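Local structure of inorganic pyrophosphatase (Thermus thermophilus, 2PRD) at residues M18-R24 with Y51-F57; L69-S75 with A103-V109; R88-L92 with D157-L162. The protein probably catalyses the magnesium-dependent hydrolysis of inorganic pyrophosphate to two phosphate ions, working as a homohexamer. One frame throughout, in Å; residues are numbered along the deposited sequence.

Interaction 1. Residues M18-R24 with Y51-F57; sequences MVIEVPR and YPGDYGF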
loop_
_atom_site.group_PDB
_atom_site.type_symbol
_atom_site.label_atom_id
_atom_site.label_comp_id
_atom_site.label_asym_id
_atom_site.label_seq_id
_atom_site.Cartn_x
_atom_site.Cartn_y
_atom_site.Cartn_z
ATOM N N MET A 18 -10.208 15.704 -17.773
ATOM C CA MET A 18 -10.973 14.563 -17.290
ATOM C C MET A 18 -11.051 14.656 -15.753
ATOM O O MET A 18 -10.041 15.020 -15.142
ATOM C CB MET A 18 -10.429 13.188 -17.703
ATOM C CG MET A 18 -11.031 12.660 -18.992
ATOM S SD MET A 18 -10.686 10.942 -19.335
ATOM C CE MET A 18 -11.059 10.256 -17.711
ATOM N N VAL A 19 -12.221 14.411 -15.209
ATOM C CA VAL A 19 -12.410 14.364 -13.741
ATOM C C VAL A 19 -12.347 12.861 -13.411
ATOM O O VAL A 19 -13.114 12.058 -13.941
ATOM C CB VAL A 19 -13.742 14.958 -13.314
ATOM C CG1 VAL A 19 -13.839 14.970 -11.782
ATOM C CG2 VAL A 19 -13.753 16.422 -13.762
ATOM N N ILE A 20 -11.376 12.509 -12.569
ATOM C CA ILE A 20 -11.167 11.120 -12.187
ATOM C C ILE A 20 -12.190 10.803 -11.098
ATOM O O ILE A 20 -12.401 11.610 -10.209
ATOM C CB ILE A 20 -9.773 10.828 -11.604
ATOM C CG1 ILE A 20 -8.685 11.017 -12.661
ATOM C CG2 ILE A 20 -9.748 9.395 -11.083
ATOM C CD1 ILE A 20 -9.154 10.623 -14.063
ATOM N N GLU A 21 -12.849 9.655 -11.295
ATOM C CA GLU A 21 -13.834 9.178 -10.335
ATOM C C GLU A 21 -13.275 7.949 -9.616
ATOM O O GLU A 21 -13.354 7.910 -8.381
ATOM C CB GLU A 21 -15.169 8.838 -10.946
ATOM C CG GLU A 21 -15.887 10.191 -11.261
ATOM C CD GLU A 21 -17.093 9.879 -12.126
ATOM O OE1 GLU A 21 -16.975 8.976 -12.978
ATOM O OE2 GLU A 21 -18.113 10.539 -11.872
ATOM N N VAL A 22 -12.745 7.033 -10.436
ATOM C CA VAL A 22 -12.191 5.797 -9.808
ATOM C C VAL A 22 -10.755 5.583 -10.110
ATOM O O VAL A 22 -10.415 5.456 -11.291
ATOM C CB VAL A 22 -12.994 4.589 -10.407
ATOM C CG1 VAL A 22 -12.714 3.270 -9.652
ATOM C CG2 VAL A 22 -14.498 4.766 -10.418
ATOM N N PRO A 23 -9.870 5.569 -9.088
ATOM C CA PRO A 23 -8.469 5.257 -9.328
ATOM C C PRO A 23 -8.260 3.831 -9.878
ATOM O O PRO A 23 -8.978 2.826 -9.658
ATOM C CB PRO A 23 -7.868 5.325 -7.919
ATOM C CG PRO A 23 -8.788 6.196 -7.146
ATOM C CD PRO A 23 -10.176 5.800 -7.665
ATOM N N ARG A 24 -7.177 3.712 -10.676
ATOM C CA ARG A 24 -6.811 2.403 -11.202
ATOM C C ARG A 24 -6.490 1.505 -10.015
ATOM O O ARG A 24 -5.851 1.976 -9.058
ATOM C CB ARG A 24 -5.558 2.545 -12.088
ATOM C CG ARG A 24 -4.938 1.148 -12.291
ATOM C CD ARG A 24 -4.137 1.079 -13.560
ATOM N NE ARG A 24 -2.996 1.946 -13.506
ATOM C CZ ARG A 24 -1.935 1.761 -12.719
ATOM N NH1 ARG A 24 -1.834 0.727 -11.912
ATOM N NH2 ARG A 24 -0.972 2.657 -12.793
ATOM N N TYR A 51 -10.583 -1.581 -11.267
ATOM C CA TYR A 51 -10.553 -0.875 -12.553
ATOM C C TYR A 51 -9.175 -1.015 -13.141
ATOM O O TYR A 51 -8.182 -0.760 -12.433
ATOM C CB TYR A 51 -10.920 0.615 -12.333
ATOM C CG TYR A 51 -12.428 0.762 -12.431
ATOM C CD1 TYR A 51 -13.266 0.349 -11.409
ATOM C CD2 TYR A 51 -12.995 1.280 -13.583
ATOM C CE1 TYR A 51 -14.638 0.430 -11.542
ATOM C CE2 TYR A 51 -14.379 1.337 -13.755
ATOM C CZ TYR A 51 -15.178 0.910 -12.718
ATOM O OH TYR A 51 -16.533 1.030 -12.814
ATOM N N PRO A 52 -9.105 -1.395 -14.403
ATOM C CA PRO A 52 -7.841 -1.577 -15.112
ATOM C C PRO A 52 -7.147 -0.282 -15.430
ATOM O O PRO A 52 -5.970 -0.243 -15.864
ATOM C CB PRO A 52 -8.280 -2.500 -16.254
ATOM C CG PRO A 52 -9.606 -1.822 -16.624
ATOM C CD PRO A 52 -10.273 -1.708 -15.256
ATOM N N GLY A 53 -7.769 0.864 -15.194
ATOM C CA GLY A 53 -7.108 2.178 -15.443
ATOM C C GLY A 53 -7.968 3.158 -14.679
ATOM O O GLY A 53 -9.019 2.648 -14.227
ATOM N N ASP A 54 -7.599 4.406 -14.588
ATOM C CA ASP A 54 -8.374 5.426 -13.883
ATOM C C ASP A 54 -9.604 5.833 -14.679
ATOM O O ASP A 54 -9.485 6.104 -15.871
ATOM C CB ASP A 54 -7.517 6.692 -13.504
ATOM C CG ASP A 54 -6.236 6.379 -12.835
ATOM O OD1 ASP A 54 -5.216 6.158 -13.512
ATOM O OD2 ASP A 54 -6.183 6.393 -11.568
ATOM N N TYR A 55 -10.764 5.817 -14.040
ATOM C CA TYR A 55 -12.020 6.121 -14.701
ATOM C C TYR A 55 -12.655 7.456 -14.348
ATOM O O TYR A 55 -12.781 7.814 -13.186
ATOM C CB TYR A 55 -12.977 4.937 -14.414
ATOM C CG TYR A 55 -14.328 5.036 -15.099
ATOM C CD1 TYR A 55 -14.456 4.627 -16.425
ATOM C CD2 TYR A 55 -15.465 5.489 -14.454
ATOM C CE1 TYR A 55 -15.690 4.681 -17.092
ATOM C CE2 TYR A 55 -16.689 5.523 -15.085
ATOM C CZ TYR A 55 -16.780 5.130 -16.396
ATOM O OH TYR A 55 -17.991 5.181 -17.068
ATOM N N GLY A 56 -13.167 8.178 -15.390
ATOM C CA GLY A 56 -13.769 9.489 -14.962
ATOM C C GLY A 56 -14.575 9.945 -16.180
ATOM O O GLY A 56 -14.811 9.086 -17.009
ATOM N N PHE A 57 -14.855 11.217 -16.207
ATOM C CA PHE A 57 -15.659 11.764 -17.309
ATOM C C PHE A 57 -15.055 13.004 -17.883
ATOM O O PHE A 57 -14.255 13.615 -17.151
ATOM C CB PHE A 57 -17.080 12.044 -16.736
ATOM C CG PHE A 57 -17.184 13.169 -15.748
ATOM C CD1 PHE A 57 -17.252 14.502 -16.135
ATOM C CD2 PHE A 57 -17.246 12.913 -14.384
ATOM C CE1 PHE A 57 -17.325 15.523 -15.229
ATOM C CE2 PHE A 57 -17.316 13.931 -13.452
ATOM C CZ PHE A 57 -17.381 15.246 -13.866
#
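Two consecutive residues, Glu-21 and Val-22, stand opposite Tyr-55, making a classic bulge in the antiparallel pairing of strands 18-22 and 54-57. Tyr-55 O takes Glu-21 N at 2.6 Å and Val-22 N at 2.9 Å, both in its carbonyl plane. The Glu-21 side chain starts with CB, 3.4 Å from Tyr-55 O. With chi1 -75°, CG stands beside the backbone N, and the extended chain carries CD to the edge of the Phe-57 ring, near its plane. There OE1 passes 3.8 Å from Gly-56 CA, while OE2 comes 3.6 Å from Phe-57 CD2 and accepts from Tyr-32 N. Over one face of that ring sits Val-19 CB, 3.9 Å from the centroid, a CH-pi contact. Beyond the bulge, Arg-24 N reaches Asp-54 OD2 at 3.0 Å, from above the carboxylate plane. OD2 also accepts from Leu-79 N, and OD1 lies against Ser-75 OG, probably hydrogen-bonded though modelled very short. With an alanine here the carboxylate goes, and the amides of Arg-24 and Leu-79 would probably lose this acceptor. Two amides gripping one carbonyl thus fix the bulge at Tyr-55, predicted to bind substrate, while Tyr-32 N gives the buried Glu-21 carboxylate a donor.

Interaction 2. Residues L69-S75 with A103-V109; sequences LDGLVLS and AKVIGVV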
loop_
_atom_site.group_PDB
_atom_site.type_symbol
_atom_site.label_atom_id
_atom_site.label_comp_id
_atom_site.label_asym_id
_atom_site.label_seq_id
_atom_site.Cartn_x
_atom_site.Cartn_y
_atom_site.Cartn_z
ATOM N N LEU A 69 -19.266 12.440 -21.546
ATOM C CA LEU A 69 -18.550 11.254 -22.128
ATOM C C LEU A 69 -17.583 10.650 -21.108
ATOM O O LEU A 69 -16.750 11.359 -20.502
ATOM C CB LEU A 69 -17.847 11.775 -23.354
ATOM C CG LEU A 69 -17.047 10.918 -24.302
ATOM C CD1 LEU A 69 -17.870 9.852 -25.032
ATOM C CD2 LEU A 69 -16.366 11.835 -25.331
ATOM N N ASP A 70 -17.653 9.350 -20.843
ATOM C CA ASP A 70 -16.811 8.601 -19.911
ATOM C C ASP A 70 -15.498 8.111 -20.527
ATOM O O ASP A 70 -15.505 7.907 -21.740
ATOM C CB ASP A 70 -17.511 7.228 -19.639
ATOM C CG ASP A 70 -18.500 7.436 -18.524
ATOM O OD1 ASP A 70 -18.271 8.447 -17.831
ATOM O OD2 ASP A 70 -19.431 6.638 -18.401
ATOM N N GLY A 71 -14.487 7.840 -19.728
ATOM C CA GLY A 71 -13.246 7.333 -20.330
ATOM C C GLY A 71 -12.349 6.651 -19.326
ATOM O O GLY A 71 -12.510 6.900 -18.141
ATOM N N LEU A 72 -11.450 5.844 -19.856
ATOM C CA LEU A 72 -10.461 5.090 -19.072
ATOM C C LEU A 72 -9.057 5.557 -19.377
ATOM O O LEU A 72 -8.686 5.604 -20.549
ATOM C CB LEU A 72 -10.656 3.620 -19.447
ATOM C CG LEU A 72 -10.180 2.673 -18.346
ATOM C CD1 LEU A 72 -11.241 2.582 -17.251
ATOM C CD2 LEU A 72 -9.881 1.300 -18.894
ATOM N N VAL A 73 -8.281 5.965 -18.378
ATOM C CA VAL A 73 -6.927 6.488 -18.571
ATOM C C VAL A 73 -5.849 5.514 -18.118
ATOM O O VAL A 73 -5.947 4.913 -17.043
ATOM C CB VAL A 73 -6.771 7.763 -17.732
ATOM C CG1 VAL A 73 -5.462 8.510 -17.967
ATOM C CG2 VAL A 73 -7.944 8.703 -17.971
ATOM N N LEU A 74 -4.815 5.423 -18.943
ATOM C CA LEU A 74 -3.652 4.571 -18.657
ATOM C C LEU A 74 -2.720 5.476 -17.875
ATOM O O LEU A 74 -2.408 6.586 -18.382
ATOM C CB LEU A 74 -3.079 4.113 -19.996
ATOM C CG LEU A 74 -4.058 3.364 -20.895
ATOM C CD1 LEU A 74 -3.270 2.675 -22.023
ATOM C CD2 LEU A 74 -4.823 2.333 -20.093
ATOM N N SER A 75 -2.314 5.123 -16.665
ATOM C CA SER A 75 -1.445 6.002 -15.883
ATOM C C SER A 75 -0.286 5.178 -15.313
ATOM O O SER A 75 -0.499 3.974 -15.281
ATOM C CB SER A 75 -2.200 6.556 -14.657
ATOM O OG SER A 75 -2.969 5.480 -14.106
ATOM N N ALA A 103 -19.848 4.312 -25.714
ATOM C CA ALA A 103 -18.493 4.397 -26.245
ATOM C C ALA A 103 -17.685 5.049 -25.122
ATOM O O ALA A 103 -18.217 6.071 -24.666
ATOM C CB ALA A 103 -18.372 5.347 -27.425
ATOM N N LYS A 104 -16.581 4.446 -24.751
ATOM C CA LYS A 104 -15.740 5.092 -23.689
ATOM C C LYS A 104 -14.480 5.564 -24.362
ATOM O O LYS A 104 -14.043 4.877 -25.291
ATOM C CB LYS A 104 -15.511 4.028 -22.587
ATOM C CG LYS A 104 -16.892 3.812 -21.938
ATOM C CD LYS A 104 -16.840 3.056 -20.649
ATOM C CE LYS A 104 -18.162 2.899 -19.959
ATOM N NZ LYS A 104 -19.062 4.080 -20.000
ATOM N N VAL A 105 -13.929 6.691 -23.940
ATOM C CA VAL A 105 -12.671 7.213 -24.524
ATOM C C VAL A 105 -11.497 6.514 -23.849
ATOM O O VAL A 105 -11.639 6.150 -22.674
ATOM C CB VAL A 105 -12.642 8.728 -24.352
ATOM C CG1 VAL A 105 -11.280 9.359 -24.584
ATOM C CG2 VAL A 105 -13.683 9.396 -25.273
ATOM N N ILE A 106 -10.433 6.198 -24.540
ATOM C CA ILE A 106 -9.253 5.530 -23.985
ATOM C C ILE A 106 -8.201 6.648 -24.020
ATOM O O ILE A 106 -8.035 7.260 -25.081
ATOM C CB ILE A 106 -8.830 4.283 -24.742
ATOM C CG1 ILE A 106 -9.948 3.214 -24.726
ATOM C CG2 ILE A 106 -7.571 3.595 -24.224
ATOM C CD1 ILE A 106 -10.272 2.860 -23.286
ATOM N N GLY A 107 -7.564 6.949 -22.873
ATOM C CA GLY A 107 -6.558 8.023 -22.974
ATOM C C GLY A 107 -5.346 7.709 -22.115
ATOM O O GLY A 107 -5.337 6.668 -21.467
ATOM N N VAL A 108 -4.359 8.594 -22.202
ATOM C CA VAL A 108 -3.144 8.387 -21.422
ATOM C C VAL A 108 -2.889 9.717 -20.714
ATOM O O VAL A 108 -3.270 10.686 -21.325
ATOM C CB VAL A 108 -1.911 8.087 -22.284
ATOM C CG1 VAL A 108 -1.915 6.635 -22.745
ATOM C CG2 VAL A 108 -1.872 8.951 -23.525
ATOM N N VAL A 109 -2.264 9.664 -19.559
ATOM C CA VAL A 109 -1.905 10.910 -18.869
ATOM C C VAL A 109 -0.968 11.645 -19.822
ATOM O O VAL A 109 0.086 11.108 -20.164
ATOM C CB VAL A 109 -1.199 10.508 -17.573
ATOM C CG1 VAL A 109 -0.500 11.640 -16.853
ATOM C CG2 VAL A 109 -2.298 9.924 -16.653
HETATM O O HOH W 1 -19.372 7.019 -22.025
#
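Asp-70 and Lys-104 form a salt bridge, OD2 to NZ at 3.0 Å, on the anti lone pair of that oxygen. The two side chains run side by side, and the lysine, extended as far as CE, bends at its last torsion (chi4 -39°) to bring NZ in. OD2 also meets Tyr-55 OH, probably a hydrogen bond though modelled very short. NZ forms a second salt bridge with Asp-102, and so bridges two predicted magnesium ligands. A water joins Asp-70 N to Ala-103 O. Five backbone bonds run along the parallel pair, from Val-105 N to Asp-70 O (3.0 Å) to the longer Val-109 N to Leu-74 O (3.3 Å). Packing flanks this ladder: Leu-69 CD2 lies 3.6 Å from Val-105 CG2, and Val-73 CG1 is 3.7 Å from Val-109 CG2, each pair crossing at about a right angle. Leu-72 CB meets Ile-106 CD1 at 3.9 Å on the face these share with Leu-74 and Val-108; Val-73 and Val-105 line the other. Within the mixed sheet, strand 70-74 is also bonded to 54-57 and strand 101-109 to 84-97; helix 158-173 covers Leu-69 and Val-105, and helix 126-138 meets Leu-72 and Lys-104.

Interaction 3. Residues R88-L92 with D157-L162; sequences RVVGL and DRKAAL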
loop_
_atom_site.group_PDB
_atom_site.type_symbol
_atom_site.label_atom_id
_atom_site.label_comp_id
_atom_site.label_asym_id
_atom_site.label_seq_id
_atom_site.Cartn_x
_atom_site.Cartn_y
_atom_site.Cartn_z
ATOM N N ARG A 88 -4.601 12.651 -23.056
ATOM C CA ARG A 88 -4.450 12.521 -24.497
ATOM C C ARG A 88 -5.295 11.363 -25.008
ATOM O O ARG A 88 -5.102 10.179 -24.704
ATOM C CB ARG A 88 -2.975 12.395 -24.859
ATOM C CG ARG A 88 -2.719 12.072 -26.316
ATOM C CD ARG A 88 -1.287 12.386 -26.753
ATOM N NE ARG A 88 -0.559 11.124 -26.567
ATOM C CZ ARG A 88 0.259 11.187 -25.498
ATOM N NH1 ARG A 88 0.263 12.348 -24.879
ATOM N NH2 ARG A 88 0.971 10.153 -25.196
ATOM N N VAL A 89 -6.253 11.704 -25.909
ATOM C CA VAL A 89 -7.167 10.743 -26.550
ATOM C C VAL A 89 -6.525 9.879 -27.615
ATOM O O VAL A 89 -6.109 10.394 -28.668
ATOM C CB VAL A 89 -8.383 11.454 -27.196
ATOM C CG1 VAL A 89 -9.416 10.443 -27.668
ATOM C CG2 VAL A 89 -9.000 12.390 -26.163
ATOM N N VAL A 90 -6.556 8.573 -27.409
ATOM C CA VAL A 90 -5.936 7.705 -28.447
ATOM C C VAL A 90 -6.873 6.674 -29.009
ATOM O O VAL A 90 -6.461 5.977 -29.963
ATOM C CB VAL A 90 -4.664 7.070 -27.824
ATOM C CG1 VAL A 90 -3.782 8.160 -27.220
ATOM C CG2 VAL A 90 -5.017 6.061 -26.749
ATOM N N GLY A 91 -8.108 6.521 -28.537
ATOM C CA GLY A 91 -9.021 5.499 -29.010
ATOM C C GLY A 91 -10.391 5.432 -28.383
ATOM O O GLY A 91 -10.723 6.240 -27.530
ATOM N N LEU A 92 -11.256 4.491 -28.792
ATOM C CA LEU A 92 -12.599 4.321 -28.258
ATOM C C LEU A 92 -12.832 2.827 -27.973
ATOM O O LEU A 92 -12.346 1.974 -28.703
ATOM C CB LEU A 92 -13.734 4.616 -29.271
ATOM C CG LEU A 92 -14.142 6.038 -29.515
ATOM C CD1 LEU A 92 -15.338 6.148 -30.478
ATOM C CD2 LEU A 92 -14.468 6.786 -28.211
ATOM N N ASP A 157 -9.955 3.804 -33.391
ATOM C CA ASP A 157 -8.691 4.540 -33.332
ATOM C C ASP A 157 -8.815 5.972 -32.943
ATOM O O ASP A 157 -9.914 6.416 -32.617
ATOM C CB ASP A 157 -8.009 4.341 -34.696
ATOM C CG ASP A 157 -8.661 5.154 -35.803
ATOM O OD1 ASP A 157 -9.766 5.681 -35.573
ATOM O OD2 ASP A 157 -8.018 5.252 -36.880
ATOM N N ARG A 158 -7.696 6.683 -32.856
ATOM C CA ARG A 158 -7.715 8.064 -32.444
ATOM C C ARG A 158 -8.576 8.915 -33.351
ATOM O O ARG A 158 -9.099 9.944 -32.847
ATOM C CB ARG A 158 -6.273 8.609 -32.341
ATOM C CG ARG A 158 -6.296 10.065 -31.855
ATOM C CD ARG A 158 -4.885 10.619 -32.206
ATOM N NE ARG A 158 -4.721 10.363 -33.630
ATOM C CZ ARG A 158 -3.619 10.140 -34.311
ATOM N NH1 ARG A 158 -2.433 10.120 -33.717
ATOM N NH2 ARG A 158 -3.678 9.914 -35.628
ATOM N N LYS A 159 -8.741 8.571 -34.618
ATOM C CA LYS A 159 -9.562 9.488 -35.470
ATOM C C LYS A 159 -11.021 9.408 -35.115
ATOM O O LYS A 159 -11.668 10.460 -35.131
ATOM C CB LYS A 159 -9.219 9.310 -36.944
ATOM C CG LYS A 159 -7.691 9.497 -37.095
ATOM C CD LYS A 159 -7.239 9.595 -38.538
ATOM C CE LYS A 159 -5.818 10.165 -38.625
ATOM N NZ LYS A 159 -4.803 9.132 -38.271
ATOM N N ALA A 160 -11.507 8.207 -34.828
ATOM C CA ALA A 160 -12.895 7.990 -34.437
ATOM C C ALA A 160 -13.201 8.608 -33.108
ATOM O O ALA A 160 -14.262 9.200 -32.875
ATOM C CB ALA A 160 -13.225 6.474 -34.463
ATOM N N ALA A 161 -12.273 8.506 -32.152
ATOM C CA ALA A 161 -12.455 9.046 -30.821
ATOM C C ALA A 161 -12.616 10.557 -30.857
ATOM O O ALA A 161 -13.443 11.084 -30.104
ATOM C CB ALA A 161 -11.270 8.688 -29.901
ATOM N N LEU A 162 -11.756 11.205 -31.641
ATOM C CA LEU A 162 -11.780 12.668 -31.719
ATOM C C LEU A 162 -13.119 13.172 -32.239
ATOM O O LEU A 162 -13.647 14.183 -31.777
ATOM C CB LEU A 162 -10.592 13.240 -32.473
ATOM C CG LEU A 162 -9.193 12.918 -31.950
ATOM C CD1 LEU A 162 -8.156 13.408 -32.939
ATOM C CD2 LEU A 162 -8.907 13.440 -30.562
#
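Asp-157, whose carbonyl oxygen rests 3.8 Å from Gly-91 CA, has its CB pointing away from strand 88-92, and its carboxylate caps the helix that follows. OD1 receives two amides: Ala-160 N at 3.2 Å, nearly straight (164°) and almost in line with the C-O bond, and Lys-159 N in a weak, bent bond. A chi1 of 74° puts CG between the backbone N and the carbonyl carbon, which brings OD1 over the first turn as an N-cap. The next amide, Arg-158 N, lies near Val-90 O at too poor an angle for a hydrogen bond and is bonded instead to Asp-120 OD1.

The helix crosses the strand almost perpendicularly, with segment axes 99° apart and 5.9 Å at their closest. Its Ala-161 points at the strand, and CB presses on Val-89 CG1 at 3.4 Å, tighter than usual for two carbons, and lies 3.5 Å from Gly-91 O. Leu-92 reaches the same alanine from farther along the strand, CG standing 3.7 Å from Ala-161 CA. Leu-162 CD2 approaches Val-89 CB at 3.9 Å, the two side chains passing each other antiparallel. Of the Arg-158 side chain, the CB-to-CD methylenes do the touching: CG lies 3.2 Å from Val-89 O before the chain leads away.

The strand bulges at Val-90 and Gly-91, which pair with the single residue Ile-106, and the first helical turn lies beside this classic bulge. Across the two segments the contact is therefore van der Waals packing, with alkyl carbons set against strand side chains and carbonyl oxygens. The polar work is done within the helix start and by Asp-120: the amides of Arg-158, Lys-159 (weakly) and Ala-160 find carboxylate acceptors, an arrangement likely to be favourable with the helix dipole.

All three contacts meet in one mixed sheet. Interactions 1 and 2, with centres 8 Å apart, adjoin through the neighbouring strands 54-57 and 70-74, joined where Val-73 N lies 2.8 Å from Asp-54 O. Interaction 3 is 9 Å from interaction 2, centre to centre, and joins it through strands 84-97 and 101-109, Ile-106 N being 3.0 Å from Gly-91 O. Interactions 1 and 3 do not touch; their centres are about 17 Å apart. The first two border the predicted active site, where Tyr-55 meets Asp-70 and a bound sulfate lies about 4 Å and 5 Å from their side chains, nearest atoms. Interaction 3 is farther from it, the side chains of Leu-92 and Asp-70 being about 9 Å apart.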